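Local coordinates for protein magnesium-protoporphyrin O-methyltransferase (Synechocystis sp., PDB 4QDJ) that transfers a methyl group from S-adenosylmethionine to a propionate of Mg-protoporphyrin IX, giving the 13-monomethyl ester on the pathway to chlorophyll, at residues L137-S150 / R189-L202. Numbering follows the deposited sequence. Where two conformers were deposited one is given.
Sequences LIHYPTEEASAMIS and RAYQHKEADIRKIL. With SAM (S-adenosylmethionine), chain B.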
ATOM      1  N   LEU A 137       6.404   2.979  -1.092  1.00 12.83           N
ATOM      2  CA  LEU A 137       7.574   3.787  -0.755  1.00 14.17           C
ATOM      3  C   LEU A 137       8.814   3.397  -1.555  1.00 15.95           C
ATOM      4  O   LEU A 137       9.753   4.180  -1.675  1.00 17.85           O
ATOM      5  CB  LEU A 137       7.869   3.699   0.746  1.00 16.95           C
ATOM      6  CG  LEU A 137       6.778   4.244   1.669  1.00 20.48           C
ATOM      7  CD1 LEU A 137       7.149   4.028   3.129  1.00 20.92           C
ATOM      8  CD2 LEU A 137       6.520   5.717   1.386  1.00 22.16           C
ATOM      9  N   ILE A 138       8.803   2.188  -2.109  1.00 15.79           N
ATOM     10  CA  ILE A 138       9.904   1.696  -2.932  1.00 18.35           C
ATOM     11  C   ILE A 138      10.141   2.574  -4.170  1.00 18.58           C
ATOM     12  O   ILE A 138      11.221   2.553  -4.761  1.00 21.36           O
ATOM     13  CB  ILE A 138       9.657   0.226  -3.359  1.00 19.65           C
ATOM     14  CG1 ILE A 138      10.910  -0.383  -3.996  0.58 21.16           C
ATOM     15  CG2 ILE A 138       8.444   0.127  -4.280  1.00 20.79           C
ATOM     16  CD1 ILE A 138      10.774  -1.851  -4.345  0.65 21.51           C
ATOM     17  N   HIS A 139       9.138   3.362  -4.545  1.00 16.49           N
ATOM     18  CA  HIS A 139       9.229   4.194  -5.744  1.00 15.97           C
ATOM     19  C   HIS A 139       9.828   5.575  -5.487  1.00 17.39           C
ATOM     20  O   HIS A 139       9.934   6.387  -6.407  1.00 19.36           O
ATOM     21  CB  HIS A 139       7.850   4.351  -6.388  1.00 16.88           C
ATOM     22  CG  HIS A 139       7.238   3.056  -6.817  1.00 18.81           C
ATOM     23  ND1 HIS A 139       7.725   2.319  -7.875  1.00 21.07           N
ATOM     24  CD2 HIS A 139       6.179   2.366  -6.332  1.00 20.71           C
ATOM     25  CE1 HIS A 139       6.992   1.229  -8.023  1.00 21.20           C
ATOM     26  NE2 HIS A 139       6.048   1.234  -7.100  1.00 22.84           N
ATOM     27  N   TYR A 140      10.222   5.838  -4.246  1.00 16.85           N
ATOM     28  CA  TYR A 140      10.700   7.167  -3.873  1.00 17.66           C
ATOM     29  C   TYR A 140      11.964   7.119  -3.019  1.00 18.12           C
ATOM     30  O   TYR A 140      12.146   6.196  -2.229  1.00 18.32           O
ATOM     31  CB  TYR A 140       9.596   7.929  -3.138  1.00 17.60           C
ATOM     32  CG  TYR A 140       8.340   8.081  -3.960  1.00 16.75           C
ATOM     33  CD1 TYR A 140       8.212   9.114  -4.880  1.00 16.82           C
ATOM     34  CD2 TYR A 140       7.287   7.183  -3.833  1.00 16.19           C
ATOM     35  CE1 TYR A 140       7.071   9.254  -5.642  1.00 16.13           C
ATOM     36  CE2 TYR A 140       6.140   7.315  -4.594  1.00 16.19           C
ATOM     37  CZ  TYR A 140       6.038   8.353  -5.496  1.00 16.01           C
ATOM     38  OH  TYR A 140       4.899   8.492  -6.257  1.00 16.90           O
ATOM     39  N   PRO A 141      12.848   8.118  -3.184  1.00 20.05           N
ATOM     40  CA  PRO A 141      14.037   8.222  -2.331  1.00 21.27           C
ATOM     41  C   PRO A 141      13.643   8.535  -0.890  1.00 21.09           C
ATOM     42  O   PRO A 141      12.529   9.002  -0.656  1.00 20.66           O
ATOM     43  CB  PRO A 141      14.809   9.393  -2.947  1.00 22.66           C
ATOM     44  CG  PRO A 141      13.775  10.197  -3.661  1.00 23.28           C
ATOM     45  CD  PRO A 141      12.775   9.206  -4.173  1.00 21.33           C
ATOM     46  N   THR A 142      14.550   8.285   0.051  1.00 20.84           N
ATOM     47  CA  THR A 142      14.244   8.387   1.478  1.00 21.64           C
ATOM     48  C   THR A 142      13.691   9.752   1.902  1.00 22.17           C
ATOM     49  O   THR A 142      12.779   9.826   2.725  1.00 21.99           O
ATOM     50  CB  THR A 142      15.475   8.033   2.339  1.00 24.17           C
ATOM     51  OG1 THR A 142      15.959   6.736   1.968  1.00 26.12           O
ATOM     52  CG2 THR A 142      15.115   8.026   3.816  1.00 25.18           C
ATOM     53  N   GLU A 143      14.238  10.823   1.332  1.00 23.68           N
ATOM     54  CA  GLU A 143      13.784  12.175   1.652  1.00 24.54           C
ATOM     55  C   GLU A 143      12.306  12.371   1.323  1.00 24.57           C
ATOM     56  O   GLU A 143      11.549  12.925   2.122  1.00 24.56           O
ATOM     57  CB  GLU A 143      14.630  13.218   0.914  1.00 25.96           C
ATOM     58  N   GLU A 144      11.897  11.909   0.147  1.00 22.94           N
ATOM     59  CA  GLU A 144      10.504  12.021  -0.262  1.00 22.84           C
ATOM     60  C   GLU A 144       9.632  11.035   0.506  1.00 21.65           C
ATOM     61  O   GLU A 144       8.495  11.345   0.865  1.00 22.62           O
ATOM     62  CB  GLU A 144      10.363  11.806  -1.772  1.00 24.78           C
ATOM     63  CG  GLU A 144       8.927  11.842  -2.281  1.00 28.22           C
ATOM     64  CD  GLU A 144       8.241  13.177  -2.040  1.00 29.86           C
ATOM     65  OE1 GLU A 144       8.943  14.201  -1.894  0.61 29.65           O
ATOM     66  OE2 GLU A 144       6.993  13.199  -1.996  0.51 29.60           O
ATOM     67  N   ALA A 145      10.172   9.846   0.759  1.00 20.44           N
ATOM     68  CA  ALA A 145       9.463   8.837   1.538  1.00 19.44           C
ATOM     69  C   ALA A 145       9.165   9.361   2.941  1.00 18.57           C
ATOM     70  O   ALA A 145       8.110   9.079   3.508  1.00 17.64           O
ATOM     71  CB  ALA A 145      10.275   7.553   1.610  1.00 20.09           C
ATOM     72  N   SER A 146      10.102  10.131   3.486  1.00 18.43           N
ATOM     73  CA  SER A 146       9.939  10.743   4.798  1.00 19.51           C
ATOM     74  C   SER A 146       8.736  11.680   4.830  1.00 18.77           C
ATOM     75  O   SER A 146       7.921  11.629   5.752  1.00 18.71           O
ATOM     76  CB  SER A 146      11.206  11.509   5.186  1.00 22.26           C
ATOM     77  OG  SER A 146      11.055  12.141   6.446  1.00 25.06           O
ATOM     78  N   ALA A 147       8.633  12.537   3.818  1.00 17.42           N
ATOM     79  CA  ALA A 147       7.523  13.477   3.719  1.00 16.68           C
ATOM     80  C   ALA A 147       6.202  12.729   3.544  1.00 15.83           C
ATOM     81  O   ALA A 147       5.177  13.123   4.099  1.00 16.50           O
ATOM     82  CB  ALA A 147       7.747  14.445   2.565  1.00 18.72           C
ATOM     83  N   MET A 148       6.238  11.648   2.773  1.00 14.04           N
ATOM     84  CA  MET A 148       5.053  10.828   2.550  1.00 13.99           C
ATOM     85  C   MET A 148       4.587  10.159   3.840  1.00 13.58           C
ATOM     86  O   MET A 148       3.398  10.166   4.157  1.00 14.44           O
ATOM     87  CB  MET A 148       5.323   9.778   1.473  1.00 14.79           C
ATOM     88  CG  MET A 148       5.471  10.364   0.079  1.00 17.18           C
ATOM     89  SD  MET A 148       6.060   9.177  -1.144  0.69 16.19           S
ATOM     90  CE  MET A 148       4.779   7.931  -1.074  0.48 15.95           C
ATOM     91  N   ILE A 149       5.531   9.582   4.579  1.00 12.78           N
ATOM     92  CA  ILE A 149       5.213   8.940   5.850  1.00 13.26           C
ATOM     93  C   ILE A 149       4.635   9.942   6.845  1.00 13.89           C
ATOM     94  O   ILE A 149       3.667   9.647   7.544  1.00 13.48           O
ATOM     95  CB  ILE A 149       6.449   8.245   6.454  1.00 12.67           C
ATOM     96  CG1 ILE A 149       6.859   7.054   5.583  1.00 12.95           C
ATOM     97  CG2 ILE A 149       6.165   7.784   7.875  1.00 13.85           C
ATOM     98  CD1 ILE A 149       8.188   6.446   5.966  1.00 14.76           C
ATOM     99  N   SER A 150       5.224  11.133   6.899  1.00 15.10           N
ATOM    100  CA  SER A 150       4.744  12.172   7.801  0.69 15.55           C
ATOM    101  C   SER A 150       3.311  12.577   7.466  1.00 15.44           C
ATOM    102  O   SER A 150       2.497  12.805   8.359  1.00 16.62           O
ATOM    103  CB  SER A 150       5.672  13.386   7.772  0.69 16.44           C
ATOM    104  OG  SER A 150       6.955  13.050   8.272  0.69 16.88           O
ATOM    105  N   ARG A 189      13.694   4.938 -10.166  1.00 54.28           N
ATOM    106  CA  ARG A 189      13.315   3.538 -10.318  1.00 54.72           C
ATOM    107  C   ARG A 189      12.835   2.933  -8.995  1.00 46.73           C
ATOM    108  O   ARG A 189      11.794   3.324  -8.469  1.00 46.01           O
ATOM    109  CB  ARG A 189      14.474   2.725 -10.905  1.00 64.00           C
ATOM    110  CG  ARG A 189      15.837   2.989 -10.266  1.00 43.45           C
ATOM    111  CD  ARG A 189      16.735   1.760 -10.352  1.00 36.74           C
ATOM    112  NE  ARG A 189      16.046   0.541  -9.929  1.00 62.38           N
ATOM    113  CZ  ARG A 189      15.602  -0.393 -10.766  1.00 63.32           C
ATOM    114  NH1 ARG A 189      15.777  -0.251 -12.072  1.00 39.85           N
ATOM    115  NH2 ARG A 189      14.982  -1.468 -10.296  1.00 47.92           N
ATOM    116  N   ALA A 190      13.591   1.973  -8.472  1.00 39.87           N
ATOM    117  CA  ALA A 190      13.295   1.374  -7.177  1.00 33.92           C
ATOM    118  C   ALA A 190      14.284   1.872  -6.128  1.00 29.15           C
ATOM    119  O   ALA A 190      15.463   2.078  -6.419  1.00 29.32           O
ATOM    120  CB  ALA A 190      13.336  -0.142  -7.272  1.00 34.05           C
ATOM    121  N   TYR A 191      13.796   2.067  -4.909  1.00 25.28           N
ATOM    122  CA  TYR A 191      14.634   2.549  -3.821  1.00 25.43           C
ATOM    123  C   TYR A 191      14.516   1.651  -2.600  1.00 24.28           C
ATOM    124  O   TYR A 191      13.418   1.234  -2.227  1.00 24.37           O
ATOM    125  CB  TYR A 191      14.243   3.978  -3.436  1.00 27.09           C
ATOM    126  CG  TYR A 191      14.424   4.996  -4.539  1.00 28.68           C
ATOM    127  CD1 TYR A 191      13.417   5.230  -5.466  1.00 29.29           C
ATOM    128  CD2 TYR A 191      15.599   5.728  -4.647  1.00 29.48           C
ATOM    129  CE1 TYR A 191      13.576   6.163  -6.473  1.00 30.86           C
ATOM    130  CE2 TYR A 191      15.768   6.661  -5.652  1.00 31.34           C
ATOM    131  CZ  TYR A 191      14.753   6.874  -6.562  1.00 32.48           C
ATOM    132  OH  TYR A 191      14.919   7.804  -7.563  1.00 34.96           O
ATOM    133  N   GLN A 192      15.654   1.351  -1.986  1.00 22.73           N
ATOM    134  CA  GLN A 192      15.670   0.667  -0.702  1.00 22.76           C
ATOM    135  C   GLN A 192      15.745   1.712   0.399  1.00 20.64           C
ATOM    136  O   GLN A 192      16.304   2.791   0.204  1.00 22.40           O
ATOM    137  CB  GLN A 192      16.864  -0.282  -0.602  1.00 24.57           C
ATOM    138  CG  GLN A 192      16.780  -1.505  -1.499  1.00 26.91           C
ATOM    139  CD  GLN A 192      17.983  -2.418  -1.345  1.00 29.53           C
ATOM    140  OE1 GLN A 192      19.020  -2.013  -0.818  1.00 30.64           O
ATOM    141  NE2 GLN A 192      17.849  -3.659  -1.798  1.00 31.37           N
ATOM    142  N   HIS A 193      15.175   1.394   1.556  1.00 17.71           N
ATOM    143  CA  HIS A 193      15.225   2.297   2.696  1.00 16.85           C
ATOM    144  C   HIS A 193      15.777   1.576   3.910  1.00 16.57           C
ATOM    145  O   HIS A 193      15.454   0.414   4.148  1.00 16.45           O
ATOM    146  CB  HIS A 193      13.833   2.846   3.008  1.00 16.66           C
ATOM    147  CG  HIS A 193      13.215   3.591   1.869  1.00 16.39           C
ATOM    148  ND1 HIS A 193      13.675   4.822   1.451  1.00 18.40           N
ATOM    149  CD2 HIS A 193      12.181   3.278   1.054  1.00 16.28           C
ATOM    150  CE1 HIS A 193      12.947   5.236   0.430  1.00 17.79           C
ATOM    151  NE2 HIS A 193      12.035   4.317   0.168  1.00 17.97           N
ATOM    152  N   LYS A 194      16.623   2.264   4.670  1.00 15.74           N
ATOM    153  CA  LYS A 194      17.138   1.718   5.916  1.00 15.12           C
ATOM    154  C   LYS A 194      16.018   1.656   6.939  1.00 12.54           C
ATOM    155  O   LYS A 194      15.281   2.626   7.119  1.00 12.41           O
ATOM    156  CB  LYS A 194      18.277   2.583   6.460  1.00 16.40           C
ATOM    157  CG  LYS A 194      19.526   2.605   5.596  1.00 19.13           C
ATOM    158  CD  LYS A 194      20.619   3.451   6.232  1.00 22.68           C
ATOM    159  CE  LYS A 194      21.865   3.491   5.362  0.59 23.59           C
ATOM    160  NZ  LYS A 194      22.418   2.129   5.115  0.28 24.13           N
ATOM    161  N   GLU A 195      15.893   0.515   7.611  1.00 11.91           N
ATOM    162  CA  GLU A 195      14.892   0.362   8.659  1.00 11.06           C
ATOM    163  C   GLU A 195      15.095   1.397   9.763  1.00 11.61           C
ATOM    164  O   GLU A 195      14.130   1.903  10.332  1.00 11.98           O
ATOM    165  CB  GLU A 195      14.908  -1.056   9.237  1.00 11.18           C
ATOM    166  CG  GLU A 195      13.987  -1.232  10.437  1.00 11.31           C
ATOM    167  CD  GLU A 195      13.675  -2.684  10.745  1.00 11.05           C
ATOM    168  OE1 GLU A 195      13.819  -3.537   9.844  1.00 11.95           O
ATOM    169  OE2 GLU A 195      13.280  -2.971  11.895  1.00 11.63           O
ATOM    170  N   ALA A 196      16.353   1.722  10.046  1.00 11.59           N
ATOM    171  CA  ALA A 196      16.668   2.732  11.050  1.00 12.92           C
ATOM    172  C   ALA A 196      16.082   4.088  10.662  1.00 13.52           C
ATOM    173  O   ALA A 196      15.585   4.826  11.515  1.00 14.23           O
ATOM    174  CB  ALA A 196      18.175   2.834  11.258  1.00 13.81           C
ATOM    175  N   ASP A 197      16.133   4.406   9.371  1.00 13.83           N
ATOM    176  CA  ASP A 197      15.569   5.656   8.869  1.00 14.53           C
ATOM    177  C   ASP A 197      14.047   5.660   8.978  1.00 13.49           C
ATOM    178  O   ASP A 197      13.453   6.645   9.410  1.00 13.69           O
ATOM    179  CB  ASP A 197      15.983   5.904   7.416  1.00 15.26           C
ATOM    180  CG  ASP A 197      17.458   6.227   7.272  0.71 16.26           C
ATOM    181  OD1 ASP A 197      18.109   6.545   8.290  0.78 17.95           O
ATOM    182  OD2 ASP A 197      17.967   6.174   6.133  0.77 16.70           O
ATOM    183  N   ILE A 198      13.418   4.557   8.581  1.00 12.43           N
ATOM    184  CA  ILE A 198      11.963   4.446   8.640  1.00 11.44           C
ATOM    185  C   ILE A 198      11.462   4.534  10.082  1.00 10.30           C
ATOM    186  O   ILE A 198      10.485   5.228  10.367  1.00 11.79           O
ATOM    187  CB  ILE A 198      11.465   3.138   7.990  1.00 11.95           C
ATOM    188  CG1 ILE A 198      11.911   3.064   6.525  1.00 13.66           C
ATOM    189  CG2 ILE A 198       9.947   3.035   8.083  1.00 12.46           C
ATOM    190  CD1 ILE A 198      11.354   4.178   5.659  1.00 15.16           C
ATOM    191  N   ARG A 199      12.138   3.839  10.993  1.00 10.94           N
ATOM    192  CA  ARG A 199      11.767   3.882  12.404  1.00 10.31           C
ATOM    193  C   ARG A 199      11.938   5.280  12.995  1.00 12.46           C
ATOM    194  O   ARG A 199      11.143   5.706  13.831  1.00 13.63           O
ATOM    195  CB  ARG A 199      12.577   2.868  13.214  1.00 10.86           C
ATOM    196  CG  ARG A 199      12.146   1.422  13.024  1.00 11.11           C
ATOM    197  CD  ARG A 199      13.030   0.497  13.843  1.00 10.96           C
ATOM    198  NE  ARG A 199      12.647  -0.905  13.722  1.00 12.10           N
ATOM    199  CZ  ARG A 199      12.029  -1.600  14.672  1.00 11.16           C
ATOM    200  NH1 ARG A 199      11.720  -1.028  15.828  1.00 12.54           N
ATOM    201  NH2 ARG A 199      11.726  -2.874  14.464  1.00 11.23           N
ATOM    202  N   LYS A 200      12.977   5.986  12.555  1.00 12.05           N
ATOM    203  CA  LYS A 200      13.236   7.342  13.024  1.00 13.93           C
ATOM    204  C   LYS A 200      12.121   8.290  12.592  1.00 14.28           C
ATOM    205  O   LYS A 200      11.627   9.087  13.390  1.00 15.76           O
ATOM    206  CB  LYS A 200      14.593   7.838  12.510  1.00 15.89           C
ATOM    207  CG  LYS A 200      14.969   9.243  12.958  1.00 20.32           C
ATOM    208  CD  LYS A 200      14.990   9.353  14.472  1.00 23.43           C
ATOM    209  CE  LYS A 200      15.677  10.633  14.928  0.65 25.70           C
ATOM    210  NZ  LYS A 200      15.032  11.854  14.372  1.00 27.61           N
ATOM    211  N   ILE A 201      11.726   8.193  11.326  1.00 14.13           N
ATOM    212  CA  ILE A 201      10.648   9.018  10.789  1.00 14.55           C
ATOM    213  C   ILE A 201       9.335   8.743  11.519  1.00 13.98           C
ATOM    214  O   ILE A 201       8.594   9.666  11.855  1.00 14.95           O
ATOM    215  CB  ILE A 201      10.467   8.782   9.277  1.00 16.17           C
ATOM    216  CG1 ILE A 201      11.747   9.156   8.528  1.00 19.48           C
ATOM    217  CG2 ILE A 201       9.285   9.581   8.740  1.00 17.88           C
ATOM    218  CD1 ILE A 201      11.843   8.551   7.148  1.00 20.75           C
ATOM    219  N   LEU A 202       9.055   7.469  11.774  1.00 13.51           N
ATOM    220  CA  LEU A 202       7.853   7.094  12.509  1.00 13.49           C
ATOM    221  C   LEU A 202       7.891   7.643  13.933  1.00 14.81           C
ATOM    222  O   LEU A 202       6.894   8.164  14.434  1.00 16.34           O
ATOM    223  CB  LEU A 202       7.674   5.574  12.514  1.00 11.90           C
ATOM    224  CG  LEU A 202       7.237   4.973  11.175  1.00 11.43           C
ATOM    225  CD1 LEU A 202       7.365   3.453  11.180  1.00 10.97           C
ATOM    226  CD2 LEU A 202       5.809   5.390  10.845  1.00 12.38           C
TER
HETATM  227  N   SAM B 301      -0.268  -1.168  -2.323  1.00 14.30           N
HETATM  228  CA  SAM B 301      -0.684  -1.999  -3.450  1.00 17.95           C
HETATM  229  C   SAM B 301      -0.437  -3.472  -3.156  1.00 19.22           C
HETATM  230  O   SAM B 301       0.442  -3.819  -2.366  1.00 20.84           O
HETATM  231  OXT SAM B 301      -1.114  -4.345  -3.701  1.00 18.52           O
HETATM  232  CB  SAM B 301      -0.011  -1.582  -4.758  1.00 20.96           C
HETATM  233  CG  SAM B 301       1.516  -1.613  -4.795  1.00 22.70           C
HETATM  234  SD  SAM B 301       2.167  -1.182  -6.436  1.00 24.09           S
HETATM  235  CE  SAM B 301       3.842  -1.864  -6.359  0.71 24.00           C
HETATM  236  C5' SAM B 301       2.544   0.566  -6.194  1.00 19.71           C
HETATM  237  C4' SAM B 301       1.310   1.437  -6.372  1.00 15.58           C
HETATM  238  O4' SAM B 301       1.530   2.669  -5.719  1.00 14.40           O
HETATM  239  C3' SAM B 301       1.005   1.752  -7.831  1.00 13.76           C
HETATM  240  O3' SAM B 301      -0.333   1.410  -8.104  1.00 14.47           O
HETATM  241  C2' SAM B 301       1.177   3.255  -7.937  1.00 13.95           C
HETATM  242  O2' SAM B 301       0.244   3.836  -8.821  1.00 14.55           O
HETATM  243  C1' SAM B 301       0.963   3.694  -6.499  1.00 12.67           C
HETATM  244  N9  SAM B 301       1.587   4.984  -6.178  1.00 11.05           N
HETATM  245  C8  SAM B 301       2.858   5.393  -6.475  1.00 11.60           C
HETATM  246  N7  SAM B 301       3.019   6.648  -5.996  1.00 11.77           N
HETATM  247  C5  SAM B 301       1.869   7.036  -5.400  1.00 10.56           C
HETATM  248  C6  SAM B 301       1.493   8.206  -4.758  1.00 10.46           C
HETATM  249  N6  SAM B 301       2.351   9.217  -4.648  1.00 12.29           N
HETATM  250  N1  SAM B 301       0.221   8.312  -4.239  1.00 10.93           N
HETATM  251  C2  SAM B 301      -0.669   7.263  -4.353  1.00 12.03           C
HETATM  252  N3  SAM B 301      -0.290   6.103  -4.996  1.00 10.39           N
HETATM  253  C4  SAM B 301       0.961   5.996  -5.506  1.00 11.45           C
HETATM  254  O   HOH W   1      17.209   5.049   3.896  1.00 21.29           O
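The edge of the H193 imidazole meets L137 O with one nitrogen and T142 OG1 with the other, fastening segment 189-202 to both a 3-10 turn and the start of a helix. NE2 donates to L137 O at 2.9 Å, nearly straight (165°) and in the ring plane, yet from above the carbonyl plane; Y140 N reaches the same oxygen from the opposite face. ND1 shares a 3.0 Å hydrogen bond with T142 OG1. T142 OG1 also meets a water held by K194 N and D197 OD2, which links the starts of helices 142-150 and 195-202. Y191 instead presents a face: P141 N lies over the ring centre, and P141 CD makes a CH-pi contact 4.0 Å from the centroid. The backbone N of Y191 donates to I138 O, in the carbonyl plane. With an alanine in place of Y191, P141 would probably lose the aromatic face beneath it and the 139-141 turn would be held less firmly. In this class I, Rossmann-like methyltransferase, that turn follows strand 130-133 and borders the cofactor: Y140 OH donates to SAM N7 at 2.6 Å, while M148 SD lies over one face of the tyrosine ring. Beyond H193 the two helices run at 34°, and packing becomes aliphatic. I149 crosses I198, I201 and L202 at about right angles; with CG2 anti to the backbone N and CG1 beside it (chi1 -67°), CG2 meets I201 CG2 at 3.7 Å while CD1 reaches I198 CD1. L162 and F164 of strand 159-164 back I149 and I198, respectively.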